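Side-chain contacts in beta-galactosidase (Geobacillus stearothermophilus, PDB 4OIF), which probably hydrolyses terminal non-reducing beta-D-galactose residues from beta-D-galactosides, as a zinc-binding, trimeric member of glycoside hydrolase family 42: residues Y286-N291 / N329-N334; D292-S295 / M301-G304; K335-R338 / L344-M347. All coordinates share one frame; numbering follows the deposited sequence.

Overall arrangement
All three contacts lie in the TIM-barrel part of the chain, among the loops and helices that follow strands 282-284 and 319-322, two parallel neighbours in the barrel sheet. Contact 1 joins the loops after these strands; contact 2 is nested inside the loop that contact 1 closes, tying the first loop to helix 296-312, and contact 3 comes later, between the second loop and helix 341-351. Their centres are 11 to 12 Å apart. Contact 1 touches both others, P287 packing on V303 and W289 on K337, whereas contacts 2 and 3 do not meet. A second subunit borders the loops of all three, so this region joins the predicted active site to the trimer interface.

Contact 1 (Y286-N291 / N329-N334); sequences YPAWHN and NWHKVN
H331 points its imidazole at the backbone of Y286 and the methyl of A288, and this is where the two loops fit most closely. CE1 of the ring comes to 3.6 Å from Y286 O, which lies at the ring edge near its plane, while A288 CB sits obliquely to the same ring, 4.0 Å from CE1. The imidazole is carried there by a first torsion that sets CG anti to the carbonyl carbon (chi1 -85°). Behind it, the backbone N of H331 donates to N334 OD1 over 3.0 Å, linking the two residues within the loop. A288 centres an inverse gamma turn and opens the type II beta turn to N291, across which N291 ND2 donates to A288 O at 2.8 Å.

Both loops follow neighbouring parallel strands of the TIM barrel, 282-284 and 319-322, and meet beside the predicted catalytic centre: the hydroxyl of Y286 is hydrogen-bonded to E322, the predicted nucleophile, and W330 is a predicted substrate-binding residue. A288 also packs on Y536 of a second subunit.

The W330 side is looser. CZ2 of its six-membered ring reaches Y286 CB, 4.1 Å away, and each of these atoms lies obliquely to the other residue's ring. The indole is better supported from within its own loop, where H331 CD2 lies 3.4 Å above one face, toward the rim. W330 is exposed, and a bound glycerol lies close to its side chain. Between the loops a water takes the place of a direct polar bond: it donates to Y286 O, and stands in the imidazole plane 2.9 Å from H331 NE2.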
ATOM      1  N   TYR A 286      -3.831  20.984 -14.785  1.00 13.87           N
ATOM      2  CA  TYR A 286      -5.039  20.454 -14.159  1.00 13.71           C
ATOM      3  C   TYR A 286      -5.001  20.636 -12.636  1.00  9.49           C
ATOM      4  O   TYR A 286      -4.820  19.683 -11.892  1.00 15.00           O
ATOM      5  CB  TYR A 286      -5.218  18.986 -14.558  1.00 14.92           C
ATOM      6  CG  TYR A 286      -5.293  18.815 -16.067  1.00 17.01           C
ATOM      7  CD1 TYR A 286      -6.468  19.089 -16.756  1.00 15.96           C
ATOM      8  CD2 TYR A 286      -4.176  18.426 -16.808  1.00 22.23           C
ATOM      9  CE1 TYR A 286      -6.548  18.955 -18.140  1.00 19.92           C
ATOM     10  CE2 TYR A 286      -4.240  18.296 -18.195  1.00 18.04           C
ATOM     11  CZ  TYR A 286      -5.434  18.559 -18.851  1.00 22.68           C
ATOM     12  OH  TYR A 286      -5.523  18.432 -20.218  1.00 23.12           O
ATOM     13  N   PRO A 287      -5.153  21.882 -12.162  1.00 10.54           N
ATOM     14  CA  PRO A 287      -5.194  22.093 -10.713  1.00 17.23           C
ATOM     15  C   PRO A 287      -6.462  21.503 -10.113  1.00 14.23           C
ATOM     16  O   PRO A 287      -7.509  21.555 -10.760  1.00  7.04           O
ATOM     17  CB  PRO A 287      -5.185  23.622 -10.573  1.00  7.72           C
ATOM     18  CG  PRO A 287      -4.728  24.135 -11.891  1.00  8.39           C
ATOM     19  CD  PRO A 287      -5.240  23.158 -12.894  1.00 11.13           C
ATOM     20  N   ALA A 288      -6.374  20.957  -8.904  1.00  9.83           N
ATOM     21  CA  ALA A 288      -7.538  20.362  -8.273  1.00  5.33           C
ATOM     22  C   ALA A 288      -8.350  21.428  -7.541  1.00 14.59           C
ATOM     23  O   ALA A 288      -8.391  21.457  -6.307  1.00  6.38           O
ATOM     24  CB  ALA A 288      -7.122  19.260  -7.328  1.00 10.81           C
ATOM     25  N   TRP A 289      -8.994  22.302  -8.320  1.00 11.78           N
ATOM     26  CA  TRP A 289      -9.744  23.427  -7.766  1.00 13.14           C
ATOM     27  C   TRP A 289     -10.867  22.967  -6.845  1.00 12.08           C
ATOM     28  O   TRP A 289     -11.582  22.017  -7.148  1.00  6.04           O
ATOM     29  CB  TRP A 289     -10.338  24.303  -8.876  1.00 13.98           C
ATOM     30  CG  TRP A 289      -9.333  24.953  -9.809  1.00 14.90           C
ATOM     31  CD1 TRP A 289      -9.172  24.705 -11.149  1.00 14.63           C
ATOM     32  CD2 TRP A 289      -8.369  25.961  -9.474  1.00  8.85           C
ATOM     33  NE1 TRP A 289      -8.171  25.499 -11.666  1.00 11.27           N
ATOM     34  CE2 TRP A 289      -7.662  26.277 -10.661  1.00  8.49           C
ATOM     35  CE3 TRP A 289      -8.039  26.633  -8.292  1.00  8.92           C
ATOM     36  CZ2 TRP A 289      -6.641  27.224 -10.691  1.00 11.51           C
ATOM     37  CZ3 TRP A 289      -7.024  27.577  -8.323  1.00  7.30           C
ATOM     38  CH2 TRP A 289      -6.336  27.863  -9.516  1.00  9.30           C
ATOM     39  N   HIS A 290     -10.987  23.662  -5.718  1.00 11.39           N
ATOM     40  CA  HIS A 290     -12.043  23.457  -4.737  1.00 10.64           C
ATOM     41  C   HIS A 290     -11.860  22.169  -3.946  1.00  9.50           C
ATOM     42  O   HIS A 290     -12.822  21.639  -3.392  1.00  8.37           O
ATOM     43  CB  HIS A 290     -13.420  23.473  -5.414  1.00 11.56           C
ATOM     44  CG  HIS A 290     -13.596  24.590  -6.395  1.00 13.07           C
ATOM     45  ND1 HIS A 290     -13.500  25.918  -6.036  1.00 11.00           N
ATOM     46  CD2 HIS A 290     -13.868  24.575  -7.721  1.00  8.83           C
ATOM     47  CE1 HIS A 290     -13.702  26.672  -7.102  1.00 11.10           C
ATOM     48  NE2 HIS A 290     -13.928  25.882  -8.135  1.00  7.71           N
ATOM     49  N   ASN A 291     -10.621  21.684  -3.881  1.00  9.93           N
ATOM     50  CA  ASN A 291     -10.275  20.571  -2.998  1.00 10.97           C
ATOM     51  C   ASN A 291     -10.480  20.973  -1.545  1.00 10.17           C
ATOM     52  O   ASN A 291     -10.650  22.151  -1.240  1.00  8.75           O
ATOM     53  CB  ASN A 291      -8.829  20.092  -3.222  1.00  9.59           C
ATOM     54  CG  ASN A 291      -7.771  21.130  -2.806  1.00 14.88           C
ATOM     55  OD1 ASN A 291      -7.507  21.334  -1.617  1.00 12.25           O
ATOM     56  ND2 ASN A 291      -7.126  21.745  -3.797  1.00 11.87           N
ATOM     57  N   ASN A 329     -11.054  13.467 -15.284  1.00 13.69           N
ATOM     58  CA  ASN A 329     -11.613  12.121 -15.126  1.00 14.72           C
ATOM     59  C   ASN A 329     -10.798  11.254 -14.188  1.00 14.55           C
ATOM     60  O   ASN A 329     -11.303  10.286 -13.620  1.00 17.64           O
ATOM     61  CB  ASN A 329     -11.701  11.420 -16.486  1.00 19.02           C
ATOM     62  CG  ASN A 329     -10.330  11.243 -17.136  1.00 18.64           C
ATOM     63  OD1 ASN A 329      -9.611  12.216 -17.363  1.00 19.93           O
ATOM     64  ND2 ASN A 329      -9.954   9.996 -17.407  1.00 14.54           N
ATOM     65  N   TRP A 330      -9.531  11.618 -14.030  1.00 15.11           N
ATOM     66  CA  TRP A 330      -8.533  10.739 -13.431  1.00 16.09           C
ATOM     67  C   TRP A 330      -8.140  11.128 -12.019  1.00 16.18           C
ATOM     68  O   TRP A 330      -7.241  10.517 -11.448  1.00 17.33           O
ATOM     69  CB  TRP A 330      -7.282  10.710 -14.306  1.00 10.22           C
ATOM     70  CG  TRP A 330      -6.753  12.079 -14.618  1.00 17.89           C
ATOM     71  CD1 TRP A 330      -7.217  12.945 -15.578  1.00 18.98           C
ATOM     72  CD2 TRP A 330      -5.669  12.750 -13.964  1.00 20.19           C
ATOM     73  NE1 TRP A 330      -6.485  14.108 -15.560  1.00 15.88           N
ATOM     74  CE2 TRP A 330      -5.526  14.013 -14.584  1.00 16.33           C
ATOM     75  CE3 TRP A 330      -4.800  12.404 -12.923  1.00 17.33           C
ATOM     76  CZ2 TRP A 330      -4.550  14.926 -14.194  1.00 18.85           C
ATOM     77  CZ3 TRP A 330      -3.828  13.315 -12.538  1.00 12.61           C
ATOM     78  CH2 TRP A 330      -3.716  14.563 -13.167  1.00 20.66           C
ATOM     79  N   HIS A 331      -8.803  12.144 -11.467  1.00 16.94           N
ATOM     80  CA  HIS A 331      -8.551  12.583 -10.093  1.00 17.25           C
ATOM     81  C   HIS A 331      -9.349  11.742  -9.102  1.00 15.48           C
ATOM     82  O   HIS A 331     -10.375  11.178  -9.470  1.00 18.97           O
ATOM     83  CB  HIS A 331      -8.894  14.066  -9.923  1.00 13.00           C
ATOM     84  CG  HIS A 331      -7.786  14.993 -10.319  1.00 28.43           C
ATOM     85  ND1 HIS A 331      -7.819  16.346 -10.058  1.00 27.79           N
ATOM     86  CD2 HIS A 331      -6.610  14.760 -10.951  1.00 23.04           C
ATOM     87  CE1 HIS A 331      -6.714  16.907 -10.515  1.00 18.44           C
ATOM     88  NE2 HIS A 331      -5.965  15.967 -11.063  1.00 20.85           N
ATOM     89  N   LYS A 332      -8.870  11.652  -7.858  1.00 14.19           N
ATOM     90  CA  LYS A 332      -9.549  10.880  -6.815  1.00 14.32           C
ATOM     91  C   LYS A 332     -10.938  11.436  -6.541  1.00 18.23           C
ATOM     92  O   LYS A 332     -11.857  10.705  -6.164  1.00 15.72           O
ATOM     93  CB  LYS A 332      -8.732  10.873  -5.525  1.00 15.30           C
ATOM     94  CG  LYS A 332      -7.511   9.979  -5.576  1.00 26.56           C
ATOM     95  CD  LYS A 332      -6.934   9.719  -4.185  1.00 54.71           C
ATOM     96  CE  LYS A 332      -6.380  10.986  -3.536  1.00 69.73           C
ATOM     97  NZ  LYS A 332      -5.206  11.571  -4.259  1.00 50.70           N
ATOM     98  N   VAL A 333     -11.069  12.745  -6.721  1.00 16.16           N
ATOM     99  CA  VAL A 333     -12.345  13.439  -6.600  1.00 12.61           C
ATOM    100  C   VAL A 333     -12.448  14.379  -7.775  1.00 12.65           C
ATOM    101  O   VAL A 333     -11.768  15.403  -7.803  1.00 13.57           O
ATOM    102  CB  VAL A 333     -12.463  14.253  -5.290  1.00 13.25           C
ATOM    103  CG1 VAL A 333     -13.797  14.991  -5.244  1.00  7.67           C
ATOM    104  CG2 VAL A 333     -12.284  13.359  -4.065  1.00  5.61           C
ATOM    105  N   ASN A 334     -13.287  14.039  -8.748  1.00 10.73           N
ATOM    106  CA  ASN A 334     -13.392  14.846  -9.960  1.00 19.66           C
ATOM    107  C   ASN A 334     -14.405  15.976  -9.837  1.00 12.70           C
ATOM    108  O   ASN A 334     -15.461  15.953 -10.451  1.00 10.73           O
ATOM    109  CB  ASN A 334     -13.723  13.953 -11.152  1.00 14.83           C
ATOM    110  CG  ASN A 334     -12.620  12.952 -11.426  1.00 17.27           C
ATOM    111  OD1 ASN A 334     -11.510  13.326 -11.807  1.00 12.17           O
ATOM    112  ND2 ASN A 334     -12.908  11.673 -11.202  1.00 18.44           N
TER
HETATM  113  O   HOH W   1      -3.312  17.174 -11.448  1.00 27.20           O

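Contact 2 (D292-S295 / M301-G304); sequences DWES and MKVG
K302 and E294 carry nearly all of this contact, their side chains reaching for each other from opposite directions, so that the contact spans 11.1 Å between their CA atoms. The ammonium group of K302 donates to E294 OE1 over 2.9 Å in a salt bridge. It meets that oxygen on its syn side, 23° out of the carboxylate plane. It engages one oxygen rather than straddling the pair, since OE2 is 3.8 Å from NZ. The lysine methylene next to the charge follows it in, with CE 3.4 Å from OE1.

Both chains are stretched beyond CG. In E294 the CG lies between the backbone N and the carbonyl carbon (chi1 58°), and the extended chain then carries the carboxylate toward the helix. OE2 has partners of its own, accepting from N291 ND2 and from a water at 2.7 Å. That water also lies in the plane of the W293 indole, at its edge, where NE1 makes a weak bond to it; its bond from K302 NZ is weak too.

The bridge closes a short local loop at the start of helix 296-312. S295 is the N-cap, its OG accepting from D298 N, and K302 lies farther along the same helix, so the residue just before the cap is tied to the helix body. Replacing E294 with an alanine is likely to leave K302 with D262 as its acidic partner and to take an acceptor from N291 ND2 and the water. Because K302 also forms a salt bridge with D262, its ammonium group is paired with two carboxylates, an arrangement that is likely to stabilise the positive charge on the lysine and the ionised form of E294.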
ATOM      1  N   ASP A 292     -10.462  19.996  -0.648  1.00 10.98           N
ATOM      2  CA  ASP A 292     -10.766  20.284   0.748  1.00 14.77           C
ATOM      3  C   ASP A 292      -9.528  20.319   1.627  1.00 13.22           C
ATOM      4  O   ASP A 292      -9.637  20.161   2.837  1.00 15.56           O
ATOM      5  CB  ASP A 292     -11.778  19.262   1.306  1.00 16.45           C
ATOM      6  CG  ASP A 292     -11.226  17.844   1.373  1.00 17.31           C
ATOM      7  OD1 ASP A 292     -10.139  17.585   0.796  1.00 12.79           O
ATOM      8  OD2 ASP A 292     -11.907  16.982   1.987  1.00 14.05           O
ATOM      9  N   TRP A 293      -8.352  20.530   1.044  1.00 11.08           N
ATOM     10  CA  TRP A 293      -7.153  20.538   1.879  1.00 15.55           C
ATOM     11  C   TRP A 293      -6.359  21.842   1.819  1.00 13.12           C
ATOM     12  O   TRP A 293      -5.402  22.015   2.561  1.00 19.25           O
ATOM     13  CB  TRP A 293      -6.243  19.350   1.529  1.00  9.82           C
ATOM     14  CG  TRP A 293      -5.785  19.298   0.111  1.00 12.06           C
ATOM     15  CD1 TRP A 293      -4.786  20.033  -0.455  1.00 11.62           C
ATOM     16  CD2 TRP A 293      -6.292  18.448  -0.919  1.00 11.35           C
ATOM     17  NE1 TRP A 293      -4.641  19.697  -1.777  1.00 16.70           N
ATOM     18  CE2 TRP A 293      -5.556  18.726  -2.089  1.00 16.66           C
ATOM     19  CE3 TRP A 293      -7.297  17.481  -0.970  1.00 13.46           C
ATOM     20  CZ2 TRP A 293      -5.798  18.075  -3.298  1.00 14.74           C
ATOM     21  CZ3 TRP A 293      -7.533  16.829  -2.170  1.00 16.97           C
ATOM     22  CH2 TRP A 293      -6.788  17.131  -3.318  1.00 14.71           C
ATOM     23  N   GLU A 294      -6.753  22.768   0.956  1.00 12.77           N
ATOM     24  CA  GLU A 294      -6.072  24.052   0.903  1.00  8.84           C
ATOM     25  C   GLU A 294      -6.988  25.142   0.377  1.00 12.35           C
ATOM     26  O   GLU A 294      -8.012  24.861  -0.237  1.00 12.33           O
ATOM     27  CB  GLU A 294      -4.836  23.962   0.017  1.00 10.32           C
ATOM     28  CG  GLU A 294      -5.192  23.533  -1.377  1.00 12.13           C
ATOM     29  CD  GLU A 294      -3.992  23.372  -2.259  1.00 14.24           C
ATOM     30  OE1 GLU A 294      -2.866  23.688  -1.804  1.00 22.46           O
ATOM     31  OE2 GLU A 294      -4.185  22.929  -3.410  1.00 10.96           O
ATOM     32  N   SER A 295      -6.599  26.391   0.601  1.00 13.47           N
ATOM     33  CA  SER A 295      -7.342  27.517   0.062  1.00 11.53           C
ATOM     34  C   SER A 295      -7.183  27.630  -1.459  1.00  8.76           C
ATOM     35  O   SER A 295      -6.215  27.143  -2.035  1.00 10.49           O
ATOM     36  CB  SER A 295      -6.883  28.814   0.712  1.00  6.08           C
ATOM     37  OG  SER A 295      -5.650  29.213   0.144  1.00 13.76           O
ATOM     38  N   MET A 301      -1.431  30.075  -6.170  1.00 10.66           N
ATOM     39  CA  MET A 301      -0.009  30.350  -6.004  1.00  9.91           C
ATOM     40  C   MET A 301       0.851  29.250  -6.619  1.00 11.09           C
ATOM     41  O   MET A 301       1.817  29.545  -7.341  1.00 10.73           O
ATOM     42  CB  MET A 301       0.336  30.505  -4.527  1.00 10.21           C
ATOM     43  CG  MET A 301       1.774  30.927  -4.282  1.00  9.59           C
ATOM     44  SD  MET A 301       2.091  31.158  -2.534  1.00 14.24           S
ATOM     45  CE  MET A 301       1.711  29.511  -1.950  1.00 14.20           C
ATOM     46  N   LYS A 302       0.512  27.989  -6.330  1.00  8.92           N
ATOM     47  CA  LYS A 302       1.246  26.865  -6.941  1.00 12.67           C
ATOM     48  C   LYS A 302       1.224  26.914  -8.476  1.00  7.67           C
ATOM     49  O   LYS A 302       2.256  26.690  -9.165  1.00  7.68           O
ATOM     50  CB  LYS A 302       0.678  25.525  -6.469  1.00  9.97           C
ATOM     51  CG  LYS A 302       1.028  25.145  -5.048  1.00  4.10           C
ATOM     52  CD  LYS A 302       0.434  23.796  -4.716  1.00  7.63           C
ATOM     53  CE  LYS A 302       0.239  23.616  -3.237  1.00 11.02           C
ATOM     54  NZ  LYS A 302      -0.494  22.351  -2.927  1.00 23.39           N
ATOM     55  N   VAL A 303       0.044  27.228  -9.007  1.00 10.36           N
ATOM     56  CA  VAL A 303      -0.129  27.330 -10.450  1.00  9.59           C
ATOM     57  C   VAL A 303       0.759  28.436 -11.011  1.00 10.17           C
ATOM     58  O   VAL A 303       1.446  28.259 -12.021  1.00  8.47           O
ATOM     59  CB  VAL A 303      -1.600  27.595 -10.822  1.00 11.45           C
ATOM     60  CG1 VAL A 303      -1.755  27.716 -12.333  1.00  5.86           C
ATOM     61  CG2 VAL A 303      -2.488  26.485 -10.284  1.00  7.33           C
ATOM     62  N   GLY A 304       0.758  29.575 -10.328  1.00 11.96           N
ATOM     63  CA  GLY A 304       1.563  30.707 -10.740  1.00  8.79           C
ATOM     64  C   GLY A 304       3.041  30.366 -10.724  1.00 16.57           C
ATOM     65  O   GLY A 304       3.785  30.798 -11.598  1.00 10.15           O
TER
HETATM   66  O   HOH W   2      -3.089  20.793  -4.595  1.00 15.98           O

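Contact 3 (K335-R338 / L344-M347); sequences KAKR and LSSM
K337 sets CG anti to its carbonyl carbon (chi1 -71°) and stays extended from there to NZ, while S345 turns OG between its backbone N and carbonyl carbon (chi1 68°), and the two ends meet. The contact joins the last part of the loop after strand 319-322 to the middle of helix 341-351, the next helix of the TIM barrel. Only these two side chains bridge the segments, coming together end to end and burying little surface.

Both polar groups also have hydrogen-bonding partners beside the contact: K337 NZ bonds to T324 O in the same loop and to H342 ND1 near the start of the helix, and S345 OG to the carbonyls of M341 and H342, one turn back along its own helix. A buried ammonium group and a buried hydroxyl are thereby satisfied around a shared meeting point. The lysine chain is flanked by the first loop, where its CE packs on W289 CD1.

Nearby, K335 lies over the guanidinium of R338, CE 3.5 Å above its centre. R338 NH2 forms salt bridges with D533 and D573 of a second subunit, and K335 NZ with D539 of that same subunit. Across the contact itself, S345 OG stands 3.2 Å from K337 NZ and 3.6 Å from K337 CE.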
ATOM      1  N   LYS A 335     -14.052  16.967  -9.034  1.00  8.95           N
ATOM      2  CA  LYS A 335     -14.903  18.121  -8.810  1.00 13.50           C
ATOM      3  C   LYS A 335     -14.711  19.128  -9.942  1.00 13.39           C
ATOM      4  O   LYS A 335     -13.585  19.375 -10.384  1.00  8.85           O
ATOM      5  CB  LYS A 335     -14.583  18.754  -7.458  1.00  8.04           C
ATOM      6  CG  LYS A 335     -15.650  19.654  -6.878  1.00 10.37           C
ATOM      7  CD  LYS A 335     -15.230  20.108  -5.487  1.00  8.23           C
ATOM      8  CE  LYS A 335     -16.237  21.028  -4.860  1.00  6.74           C
ATOM      9  NZ  LYS A 335     -15.689  21.513  -3.572  1.00 13.54           N
ATOM     10  N   ALA A 336     -15.819  19.696 -10.408  1.00  5.47           N
ATOM     11  CA  ALA A 336     -15.792  20.699 -11.461  1.00  9.06           C
ATOM     12  C   ALA A 336     -15.566  22.098 -10.905  1.00 13.65           C
ATOM     13  O   ALA A 336     -15.878  22.386  -9.743  1.00  7.75           O
ATOM     14  CB  ALA A 336     -17.087  20.658 -12.264  1.00  6.26           C
ATOM     15  N   LYS A 337     -15.010  22.958 -11.754  1.00 13.59           N
ATOM     16  CA  LYS A 337     -14.868  24.371 -11.451  1.00 12.09           C
ATOM     17  C   LYS A 337     -16.213  25.006 -11.106  1.00 15.00           C
ATOM     18  O   LYS A 337     -17.215  24.788 -11.797  1.00 17.19           O
ATOM     19  CB  LYS A 337     -14.242  25.105 -12.635  1.00 10.30           C
ATOM     20  CG  LYS A 337     -12.777  24.800 -12.858  1.00 11.72           C
ATOM     21  CD  LYS A 337     -12.304  25.371 -14.188  1.00 11.31           C
ATOM     22  CE  LYS A 337     -10.785  25.461 -14.240  1.00 12.57           C
ATOM     23  NZ  LYS A 337     -10.292  25.760 -15.609  1.00 12.11           N
ATOM     24  N   ARG A 338     -16.230  25.786 -10.031  1.00  7.15           N
ATOM     25  CA  ARG A 338     -17.396  26.587  -9.670  1.00  8.60           C
ATOM     26  C   ARG A 338     -17.550  27.726 -10.658  1.00  7.36           C
ATOM     27  O   ARG A 338     -16.567  28.140 -11.258  1.00  9.76           O
ATOM     28  CB  ARG A 338     -17.260  27.132  -8.245  1.00 11.02           C
ATOM     29  CG  ARG A 338     -17.954  26.280  -7.216  1.00 14.76           C
ATOM     30  CD  ARG A 338     -17.391  24.870  -7.202  1.00  9.61           C
ATOM     31  NE  ARG A 338     -18.178  24.022  -6.324  1.00 23.57           N
ATOM     32  CZ  ARG A 338     -18.724  22.869  -6.682  1.00 13.72           C
ATOM     33  NH1 ARG A 338     -18.549  22.392  -7.907  1.00  5.24           N
ATOM     34  NH2 ARG A 338     -19.432  22.186  -5.794  1.00 19.06           N
ATOM     35  N   LEU A 344     -11.545  33.013 -14.165  1.00  7.54           N
ATOM     36  CA  LEU A 344     -10.469  33.441 -13.275  1.00  7.67           C
ATOM     37  C   LEU A 344      -9.146  32.759 -13.592  1.00  8.25           C
ATOM     38  O   LEU A 344      -8.120  33.433 -13.786  1.00 10.74           O
ATOM     39  CB  LEU A 344     -10.870  33.172 -11.822  1.00  6.73           C
ATOM     40  CG  LEU A 344      -9.832  33.199 -10.700  1.00  8.31           C
ATOM     41  CD1 LEU A 344      -9.100  34.536 -10.601  1.00  6.57           C
ATOM     42  CD2 LEU A 344     -10.487  32.834  -9.363  1.00  3.38           C
ATOM     43  N   SER A 345      -9.178  31.428 -13.654  1.00  6.38           N
ATOM     44  CA  SER A 345      -7.975  30.643 -13.935  1.00  6.09           C
ATOM     45  C   SER A 345      -7.402  30.941 -15.335  1.00  7.72           C
ATOM     46  O   SER A 345      -6.175  31.008 -15.517  1.00  9.20           O
ATOM     47  CB  SER A 345      -8.261  29.143 -13.772  1.00  6.64           C
ATOM     48  OG  SER A 345      -9.151  28.636 -14.749  1.00 11.07           O
ATOM     49  N   SER A 346      -8.275  31.143 -16.317  1.00  4.84           N
ATOM     50  CA  SER A 346      -7.786  31.481 -17.646  1.00  7.43           C
ATOM     51  C   SER A 346      -7.058  32.826 -17.639  1.00  6.94           C
ATOM     52  O   SER A 346      -5.962  32.986 -18.239  1.00  8.97           O
ATOM     53  CB  SER A 346      -8.944  31.500 -18.640  1.00 10.34           C
ATOM     54  OG  SER A 346      -9.668  30.292 -18.564  1.00  7.34           O
ATOM     55  N   MET A 347      -7.659  33.793 -16.947  1.00  5.42           N
ATOM     56  CA  MET A 347      -7.018  35.097 -16.836  1.00  9.09           C
ATOM     57  C   MET A 347      -5.675  34.978 -16.119  1.00  9.74           C
ATOM     58  O   MET A 347      -4.712  35.655 -16.497  1.00  6.36           O
ATOM     59  CB  MET A 347      -7.923  36.091 -16.112  1.00  9.45           C
ATOM     60  CG  MET A 347      -9.201  36.391 -16.874  1.00 11.07           C
ATOM     61  SD  MET A 347      -8.882  37.141 -18.482  1.00 13.06           S
ATOM     62  CE  MET A 347      -9.756  36.012 -19.551  1.00  3.84           C
TER